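Local structure of uncharacterized protein (3CEX) at residues A[5-10]-A[120-125]; A[128-133]-A[143-148]. The protein is of unknown function but belongs to the DinB superfamily of helical-bundle proteins, many of whose members bind a metal ion. All coordinates share one frame; numbering follows the deposited sequence. Where two conformers were deposited one is given.

Both contacts lie toward the same end of the helical bundle, their centres about 12 Å apart, and both touch the second subunit. Contact 1 joins the turn that leads into helix 8-25 to the end of helix 104-124, whereas contact 2 ties the turn that follows helix 104-124 to the first turn of helix 144-170. Each is partly buried. Contact 1 is small and mixed: one threonine gives a hydrogen bond, a water bridge and methyl packing; contact 2 covers more surface and relies on backbone bonds and a salt bridge. They meet where Y121 OH and R144 NH1 probably share a hydrogen bond, and where V6 packs on L130.

Contact 1 of 2, residues A[5-10]-A[120-125]; sequences KVTQLS and SYLDQI
T7 turns its two branches to different tasks against the end of helix 104-124. Its hydroxyl lies between its own backbone N and carbonyl carbon (chi1 59°), and from there OG1 donates to L122 O at 2.7 Å. The donor stands above the carbonyl plane, 55° out of it. The methyl branch serves the apolar side: T7 CG2 touches L122 CD2 at 3.8 Å, the two side chains slanting past each other, and meets I125 CG2 at 3.7 Å, where the side chains run at about a right angle. One short residue thus covers both the carbonyl and the leucine branch of L122. A water extends the polar half, donating to T7 OG1 at 2.8 Å and to D123 OD1 at 2.6 Å, so the hydroxyl gives one hydrogen bond and receives another. On the solvent side, the CE methylene of K5 comes to 3.3 Å from D123 O; K5 NZ stays 5.2 Å from D123 OD1, too far for a salt bridge, though the opposite charges may still attract. On the inner side L122 also packs on L148 of helix 144-170, while T7 touches L9 of the second subunit. The arrangement joins a type I beta turn, K5 to Q8, leading into helix 8-25, to the C-terminal part of helix 104-124, at one end of the DinB-type helical bundle.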
ATOM      1  N   LYS A   5      12.112  11.934 -14.325  1.00 34.81           N
ATOM      2  CA  LYS A   5      12.773  10.738 -13.874  1.00 33.23           C
ATOM      3  C   LYS A   5      11.795   9.545 -13.843  1.00 31.98           C
ATOM      4  O   LYS A   5      10.607   9.718 -13.511  1.00 29.51           O
ATOM      5  CB  LYS A   5      13.363  10.963 -12.474  1.00 34.88           C
ATOM      6  CG  LYS A   5      14.849  11.268 -12.454  1.00 37.55           C
ATOM      7  CD  LYS A   5      15.192  12.630 -11.914  1.00 40.64           C
ATOM      8  CE  LYS A   5      16.711  12.706 -11.721  1.00 41.60           C
ATOM      9  NZ  LYS A   5      17.096  13.972 -11.063  1.00 42.38           N
ATOM     10  N   VAL A   6      12.309   8.352 -14.177  1.00 29.75           N
ATOM     11  CA  VAL A   6      11.507   7.124 -14.172  1.00 29.50           C
ATOM     12  C   VAL A   6      11.081   6.694 -12.734  1.00 28.01           C
ATOM     13  O   VAL A   6      10.158   5.892 -12.548  1.00 28.71           O
ATOM     14  CB  VAL A   6      12.209   5.968 -14.969  1.00 29.29           C
ATOM     15  CG1 VAL A   6      12.557   6.421 -16.414  1.00 29.26           C
ATOM     16  CG2 VAL A   6      13.449   5.473 -14.246  1.00 29.49           C
ATOM     17  N   THR A   7      11.746   7.251 -11.735  1.00 27.36           N
ATOM     18  CA  THR A   7      11.452   7.001 -10.338  1.00 28.24           C
ATOM     19  C   THR A   7      10.548   8.081  -9.685  1.00 28.05           C
ATOM     20  O   THR A   7      10.213   7.964  -8.505  1.00 26.96           O
ATOM     21  CB  THR A   7      12.779   6.934  -9.536  1.00 28.93           C
ATOM     22  OG1 THR A   7      13.484   8.174  -9.682  1.00 29.25           O
ATOM     23  CG2 THR A   7      13.697   5.725 -10.018  1.00 27.71           C
ATOM     24  N   GLN A   8      10.179   9.137 -10.410  1.00 27.84           N
ATOM     25  CA  GLN A   8       9.430  10.251  -9.777  0.50 27.89           C
ATOM     26  C   GLN A   8       8.056   9.804  -9.250  1.00 28.08           C
ATOM     27  O   GLN A   8       7.675  10.133  -8.104  1.00 26.98           O
ATOM     28  CB  GLN A   8       9.264  11.466 -10.711  0.50 27.80           C
ATOM     29  CG  GLN A   8       8.187  12.471 -10.214  0.50 27.98           C
ATOM     30  CD  GLN A   8       8.228  13.828 -10.904  0.50 28.03           C
ATOM     31  OE1 GLN A   8       9.157  14.139 -11.645  0.50 29.93           O
ATOM     32  NE2 GLN A   8       7.197  14.638 -10.670  0.50 27.73           N
ATOM     33  N   LEU A   9       7.297   9.083 -10.056  1.00 27.85           N
ATOM     34  CA  LEU A   9       5.993   8.605  -9.569  1.00 28.12           C
ATOM     35  C   LEU A   9       6.093   7.670  -8.333  1.00 28.10           C
ATOM     36  O   LEU A   9       5.252   7.775  -7.425  1.00 26.80           O
ATOM     37  CB  LEU A   9       5.132   7.997 -10.690  1.00 28.18           C
ATOM     38  CG  LEU A   9       4.674   8.894 -11.855  1.00 30.18           C
ATOM     39  CD1 LEU A   9       3.803   8.127 -12.856  1.00 29.27           C
ATOM     40  CD2 LEU A   9       3.941  10.091 -11.332  1.00 31.01           C
ATOM     41  N   SER A  10       7.102   6.798  -8.282  1.00 27.73           N
ATOM     42  CA  SER A  10       7.352   5.958  -7.077  1.00 28.14           C
ATOM     43  C   SER A  10       7.637   6.798  -5.855  1.00 28.90           C
ATOM     44  O   SER A  10       7.173   6.493  -4.745  1.00 28.48           O
ATOM     45  CB  SER A  10       8.535   4.994  -7.296  1.00 28.65           C
ATOM     46  OG  SER A  10       8.282   4.123  -8.382  1.00 29.97           O
ATOM     47  N   SER A 120      16.310  10.434  -1.958  1.00 31.61           N
ATOM     48  CA  SER A 120      17.629  10.779  -2.433  1.00 32.14           C
ATOM     49  C   SER A 120      18.178   9.695  -3.346  1.00 31.04           C
ATOM     50  O   SER A 120      18.685  10.002  -4.401  1.00 30.13           O
ATOM     51  CB  SER A 120      18.597  10.982  -1.269  1.00 32.32           C
ATOM     52  OG  SER A 120      19.910  11.244  -1.753  1.00 36.45           O
ATOM     53  N   TYR A 121      18.036   8.438  -2.952  1.00 30.44           N
ATOM     54  CA  TYR A 121      18.522   7.344  -3.780  1.00 30.25           C
ATOM     55  C   TYR A 121      17.762   7.331  -5.109  1.00 29.95           C
ATOM     56  O   TYR A 121      18.379   7.246  -6.183  1.00 28.59           O
ATOM     57  CB  TYR A 121      18.412   5.985  -3.062  1.00 30.25           C
ATOM     58  CG  TYR A 121      19.056   4.851  -3.844  1.00 30.58           C
ATOM     59  CD1 TYR A 121      20.417   4.601  -3.751  1.00 32.04           C
ATOM     60  CD2 TYR A 121      18.312   4.049  -4.683  1.00 32.43           C
ATOM     61  CE1 TYR A 121      21.015   3.576  -4.487  1.00 31.96           C
ATOM     62  CE2 TYR A 121      18.906   3.021  -5.424  1.00 30.56           C
ATOM     63  CZ  TYR A 121      20.246   2.801  -5.316  1.00 31.53           C
ATOM     64  OH  TYR A 121      20.813   1.813  -6.064  1.00 32.58           O
ATOM     65  N   LEU A 122      16.437   7.452  -5.030  1.00 29.44           N
ATOM     66  CA  LEU A 122      15.583   7.408  -6.210  1.00 30.62           C
ATOM     67  C   LEU A 122      15.931   8.530  -7.185  1.00 31.51           C
ATOM     68  O   LEU A 122      15.867   8.356  -8.400  1.00 30.67           O
ATOM     69  CB  LEU A 122      14.084   7.499  -5.842  1.00 29.72           C
ATOM     70  CG  LEU A 122      13.490   6.192  -5.291  1.00 31.41           C
ATOM     71  CD1 LEU A 122      12.041   6.388  -4.890  1.00 32.28           C
ATOM     72  CD2 LEU A 122      13.598   5.105  -6.304  1.00 31.55           C
ATOM     73  N   ASP A 123      16.255   9.687  -6.635  1.00 33.48           N
ATOM     74  CA  ASP A 123      16.596  10.845  -7.450  1.00 36.25           C
ATOM     75  C   ASP A 123      17.959  10.727  -8.123  1.00 36.33           C
ATOM     76  O   ASP A 123      18.231  11.443  -9.094  1.00 37.15           O
ATOM     77  CB  ASP A 123      16.553  12.096  -6.589  1.00 37.04           C
ATOM     78  CG  ASP A 123      15.138  12.516  -6.247  1.00 43.47           C
ATOM     79  OD1 ASP A 123      14.216  12.188  -7.054  1.00 50.27           O
ATOM     80  OD2 ASP A 123      14.937  13.161  -5.165  1.00 49.42           O
ATOM     81  N   GLN A 124      18.822   9.859  -7.601  1.00 36.76           N
ATOM     82  CA  GLN A 124      20.190   9.748  -8.113  1.00 37.92           C
ATOM     83  C   GLN A 124      20.458   8.459  -8.891  1.00 37.36           C
ATOM     84  O   GLN A 124      21.417   8.393  -9.652  1.00 36.92           O
ATOM     85  CB  GLN A 124      21.202   9.932  -6.979  1.00 38.25           C
ATOM     86  CG  GLN A 124      21.129  11.325  -6.350  1.00 40.33           C
ATOM     87  CD  GLN A 124      22.063  11.492  -5.161  1.00 41.27           C
ATOM     88  OE1 GLN A 124      21.614  11.734  -4.034  1.00 46.78           O
ATOM     89  NE2 GLN A 124      23.364  11.370  -5.401  1.00 44.13           N
ATOM     90  N   ILE A 125      19.611   7.450  -8.735  1.00 37.46           N
ATOM     91  CA  ILE A 125      19.784   6.225  -9.495  1.00 37.67           C
ATOM     92  C   ILE A 125      19.658   6.545 -10.997  1.00 37.77           C
ATOM     93  O   ILE A 125      18.759   7.281 -11.393  1.00 37.28           O
ATOM     94  CB  ILE A 125      18.778   5.129  -9.050  1.00 38.28           C
ATOM     95  CG1 ILE A 125      19.233   3.740  -9.519  1.00 39.92           C
ATOM     96  CG2 ILE A 125      17.398   5.433  -9.537  1.00 35.47           C
ATOM     97  CD1 ILE A 125      20.625   3.341  -8.995  1.00 42.72           C
TER
HETATM   98  O   HOH W   1      12.778  10.383  -8.163  1.00 33.92           O

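Contact 2 of 2, residues A[128-133]-A[143-148]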
ATOM      1  N   GLU A 128      19.919   3.084 -16.352  1.00 39.74           N
ATOM      2  CA  GLU A 128      20.689   1.923 -16.788  1.00 39.89           C
ATOM      3  C   GLU A 128      21.005   0.962 -15.619  1.00 39.39           C
ATOM      4  O   GLU A 128      21.149  -0.246 -15.817  1.00 39.29           O
ATOM      5  CB  GLU A 128      21.978   2.379 -17.468  1.00 40.35           C
ATOM      6  CG  GLU A 128      21.753   3.024 -18.844  1.00 44.14           C
ATOM      7  CD  GLU A 128      21.136   4.456 -18.817  1.00 48.27           C
ATOM      8  OE1 GLU A 128      20.954   5.053 -17.714  1.00 50.48           O
ATOM      9  OE2 GLU A 128      20.828   4.977 -19.922  1.00 50.10           O
ATOM     10  N   GLN A 129      21.095   1.513 -14.409  1.00 38.72           N
ATOM     11  CA  GLN A 129      21.382   0.729 -13.208  1.00 37.77           C
ATOM     12  C   GLN A 129      20.198  -0.120 -12.739  1.00 36.56           C
ATOM     13  O   GLN A 129      20.391  -1.052 -11.966  1.00 35.08           O
ATOM     14  CB  GLN A 129      21.810   1.638 -12.065  1.00 37.31           C
ATOM     15  CG  GLN A 129      23.093   2.377 -12.284  1.00 38.55           C
ATOM     16  CD  GLN A 129      23.317   3.444 -11.228  1.00 39.62           C
ATOM     17  OE1 GLN A 129      22.549   4.412 -11.122  1.00 41.65           O
ATOM     18  NE2 GLN A 129      24.379   3.281 -10.441  1.00 43.17           N
ATOM     19  N   LEU A 130      18.986   0.211 -13.180  1.00 35.54           N
ATOM     20  CA  LEU A 130      17.803  -0.501 -12.698  1.00 35.58           C
ATOM     21  C   LEU A 130      17.771  -1.986 -13.095  1.00 34.79           C
ATOM     22  O   LEU A 130      17.178  -2.795 -12.397  1.00 33.57           O
ATOM     23  CB  LEU A 130      16.510   0.190 -13.152  1.00 35.62           C
ATOM     24  CG  LEU A 130      16.186   1.543 -12.510  1.00 35.48           C
ATOM     25  CD1 LEU A 130      14.966   2.128 -13.224  1.00 36.16           C
ATOM     26  CD2 LEU A 130      15.956   1.414 -10.983  1.00 35.72           C
ATOM     27  N   SER A 131      18.428  -2.339 -14.199  1.00 34.63           N
ATOM     28  CA  SER A 131      18.461  -3.730 -14.645  1.00 34.56           C
ATOM     29  C   SER A 131      19.555  -4.554 -13.956  1.00 33.92           C
ATOM     30  O   SER A 131      19.661  -5.753 -14.199  1.00 34.09           O
ATOM     31  CB  SER A 131      18.648  -3.807 -16.171  1.00 34.28           C
ATOM     32  OG  SER A 131      19.901  -3.285 -16.547  1.00 35.50           O
ATOM     33  N   ASP A 132      20.386  -3.923 -13.134  1.00 33.34           N
ATOM     34  CA  ASP A 132      21.479  -4.643 -12.471  1.00 33.11           C
ATOM     35  C   ASP A 132      20.963  -5.778 -11.578  1.00 32.30           C
ATOM     36  O   ASP A 132      20.112  -5.541 -10.745  1.00 29.61           O
ATOM     37  CB  ASP A 132      22.251  -3.687 -11.570  1.00 33.30           C
ATOM     38  CG  ASP A 132      23.116  -2.695 -12.349  1.00 37.36           C
ATOM     39  OD1 ASP A 132      23.313  -2.886 -13.581  1.00 41.88           O
ATOM     40  OD2 ASP A 132      23.630  -1.744 -11.704  1.00 40.18           O
ATOM     41  N   VAL A 133      21.531  -6.975 -11.714  1.00 31.70           N
ATOM     42  CA  VAL A 133      21.235  -8.084 -10.799  1.00 32.31           C
ATOM     43  C   VAL A 133      21.951  -7.893  -9.449  1.00 32.24           C
ATOM     44  O   VAL A 133      23.179  -7.830  -9.372  1.00 31.62           O
ATOM     45  CB  VAL A 133      21.576  -9.465 -11.456  1.00 32.14           C
ATOM     46  CG1 VAL A 133      21.468 -10.625 -10.453  1.00 29.99           C
ATOM     47  CG2 VAL A 133      20.668  -9.710 -12.648  1.00 30.83           C
ATOM     48  N   THR A 143      16.783  -7.866  -9.237  1.00 28.79           N
ATOM     49  CA  THR A 143      17.441  -6.699  -9.778  1.00 28.62           C
ATOM     50  C   THR A 143      17.206  -5.511  -8.874  1.00 29.02           C
ATOM     51  O   THR A 143      16.370  -5.556  -7.971  1.00 27.44           O
ATOM     52  CB  THR A 143      16.818  -6.342 -11.126  1.00 29.22           C
ATOM     53  OG1 THR A 143      15.405  -6.082 -10.940  1.00 28.48           O
ATOM     54  CG2 THR A 143      17.026  -7.474 -12.160  1.00 28.18           C
ATOM     55  N   ARG A 144      17.919  -4.423  -9.144  1.00 29.42           N
ATOM     56  CA  ARG A 144      17.742  -3.196  -8.391  1.00 30.10           C
ATOM     57  C   ARG A 144      16.257  -2.770  -8.425  1.00 30.25           C
ATOM     58  O   ARG A 144      15.690  -2.349  -7.414  1.00 28.83           O
ATOM     59  CB  ARG A 144      18.628  -2.113  -8.980  1.00 30.20           C
ATOM     60  CG  ARG A 144      18.870  -0.913  -8.119  1.00 30.98           C
ATOM     61  CD  ARG A 144      19.970  -0.047  -8.737  1.00 32.59           C
ATOM     62  NE  ARG A 144      21.177  -0.813  -9.027  1.00 32.19           N
ATOM     63  CZ  ARG A 144      22.142  -1.071  -8.156  1.00 34.05           C
ATOM     64  NH1 ARG A 144      22.096  -0.616  -6.916  1.00 37.83           N
ATOM     65  NH2 ARG A 144      23.176  -1.777  -8.534  1.00 36.07           N
ATOM     66  N   GLN A 145      15.663  -2.899  -9.606  1.00 30.67           N
ATOM     67  CA  GLN A 145      14.313  -2.456  -9.864  1.00 31.89           C
ATOM     68  C   GLN A 145      13.308  -3.201  -9.001  1.00 30.73           C
ATOM     69  O   GLN A 145      12.445  -2.575  -8.378  1.00 31.11           O
ATOM     70  CB  GLN A 145      13.986  -2.669 -11.337  1.00 31.57           C
ATOM     71  CG  GLN A 145      12.603  -2.198 -11.712  1.00 35.57           C
ATOM     72  CD  GLN A 145      12.491  -1.932 -13.196  1.00 36.08           C
ATOM     73  OE1 GLN A 145      13.371  -1.288 -13.773  1.00 42.52           O
ATOM     74  NE2 GLN A 145      11.402  -2.397 -13.817  1.00 40.71           N
ATOM     75  N   VAL A 146      13.462  -4.525  -8.932  1.00 30.69           N
ATOM     76  CA  VAL A 146      12.591  -5.385  -8.122  1.00 30.75           C
ATOM     77  C   VAL A 146      12.674  -4.982  -6.640  1.00 30.99           C
ATOM     78  O   VAL A 146      11.664  -4.867  -5.938  1.00 29.72           O
ATOM     79  CB  VAL A 146      12.939  -6.876  -8.355  1.00 31.28           C
ATOM     80  CG1 VAL A 146      12.325  -7.768  -7.276  1.00 30.48           C
ATOM     81  CG2 VAL A 146      12.446  -7.323  -9.749  1.00 31.20           C
ATOM     82  N   ARG A 147      13.885  -4.679  -6.181  1.00 30.87           N
ATOM     83  CA  ARG A 147      14.093  -4.340  -4.783  1.00 30.55           C
ATOM     84  C   ARG A 147      13.456  -2.985  -4.457  1.00 29.82           C
ATOM     85  O   ARG A 147      12.826  -2.836  -3.406  1.00 30.09           O
ATOM     86  CB  ARG A 147      15.580  -4.368  -4.511  1.00 31.94           C
ATOM     87  CG  ARG A 147      16.049  -3.925  -3.208  1.00 35.84           C
ATOM     88  CD  ARG A 147      15.661  -4.860  -2.082  1.00 41.32           C
ATOM     89  NE  ARG A 147      15.611  -6.295  -2.369  1.00 43.54           N
ATOM     90  CZ  ARG A 147      16.595  -7.170  -2.169  1.00 43.16           C
ATOM     91  NH1 ARG A 147      17.792  -6.795  -1.766  1.00 46.57           N
ATOM     92  NH2 ARG A 147      16.375  -8.450  -2.403  1.00 44.11           N
ATOM     93  N   LEU A 148      13.611  -2.019  -5.359  1.00 29.97           N
ATOM     94  CA  LEU A 148      12.979  -0.712  -5.232  1.00 29.93           C
ATOM     95  C   LEU A 148      11.456  -0.783  -5.220  1.00 29.36           C
ATOM     96  O   LEU A 148      10.826  -0.104  -4.435  1.00 29.40           O
ATOM     97  CB  LEU A 148      13.436   0.229  -6.355  1.00 29.92           C
ATOM     98  CG  LEU A 148      14.909   0.688  -6.238  1.00 31.15           C
ATOM     99  CD1 LEU A 148      15.394   1.459  -7.482  1.00 31.86           C
ATOM    100  CD2 LEU A 148      15.105   1.520  -4.940  1.00 29.65           C
TER
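R144 reaches over the turn at 129-132 and holds it through both backbone and side chain. R144 N donates to D132 O at 2.9 Å, and the next amide, Q145 N, donates to L130 O at 3.2 Å. The R144 chain leaves with CG anti to the backbone N (chi1 -163°) and bends at chi3, which brings NE into position to donate a hydrogen bond to Q129 O at 3.1 Å. That oxygen lies in the guanidinium plane and also accepts from D132 N, the two donors arriving from opposite faces of the peptide plane. R144 NH2 adds a salt bridge to the anti lone pair of D132 OD2 at 3.2 Å, with carboxylate and guanidinium planes 82° apart, while NH1 is hydrogen-bonded to the hydroxyl of Y121 of helix 104-124. Beneath these bonds the packing is tight: L130 CD2 meets L148 CD1 at 3.5 Å, the side chains crossing at about a right angle, and L130 CB lies 3.5 Å from Q145 OE1. The NE2 of the same amide donates to E12 of the second subunit.

The outer side is looser. There V133, exposed to solvent, and T143 form an antiparallel non-hydrogen-bonded pair whose side chains diverge, their CG2 methyls 4.3 Å apart. T143 OG1 accepts from V146 N at 3.2 Å, making T143 the N-cap of the helix that follows. A helix-like turn, the base of a two-stranded antiparallel hairpin and an N-capped helix thus meet where the chain enters helix 144-170, the last long helix of the DinB-type bundle.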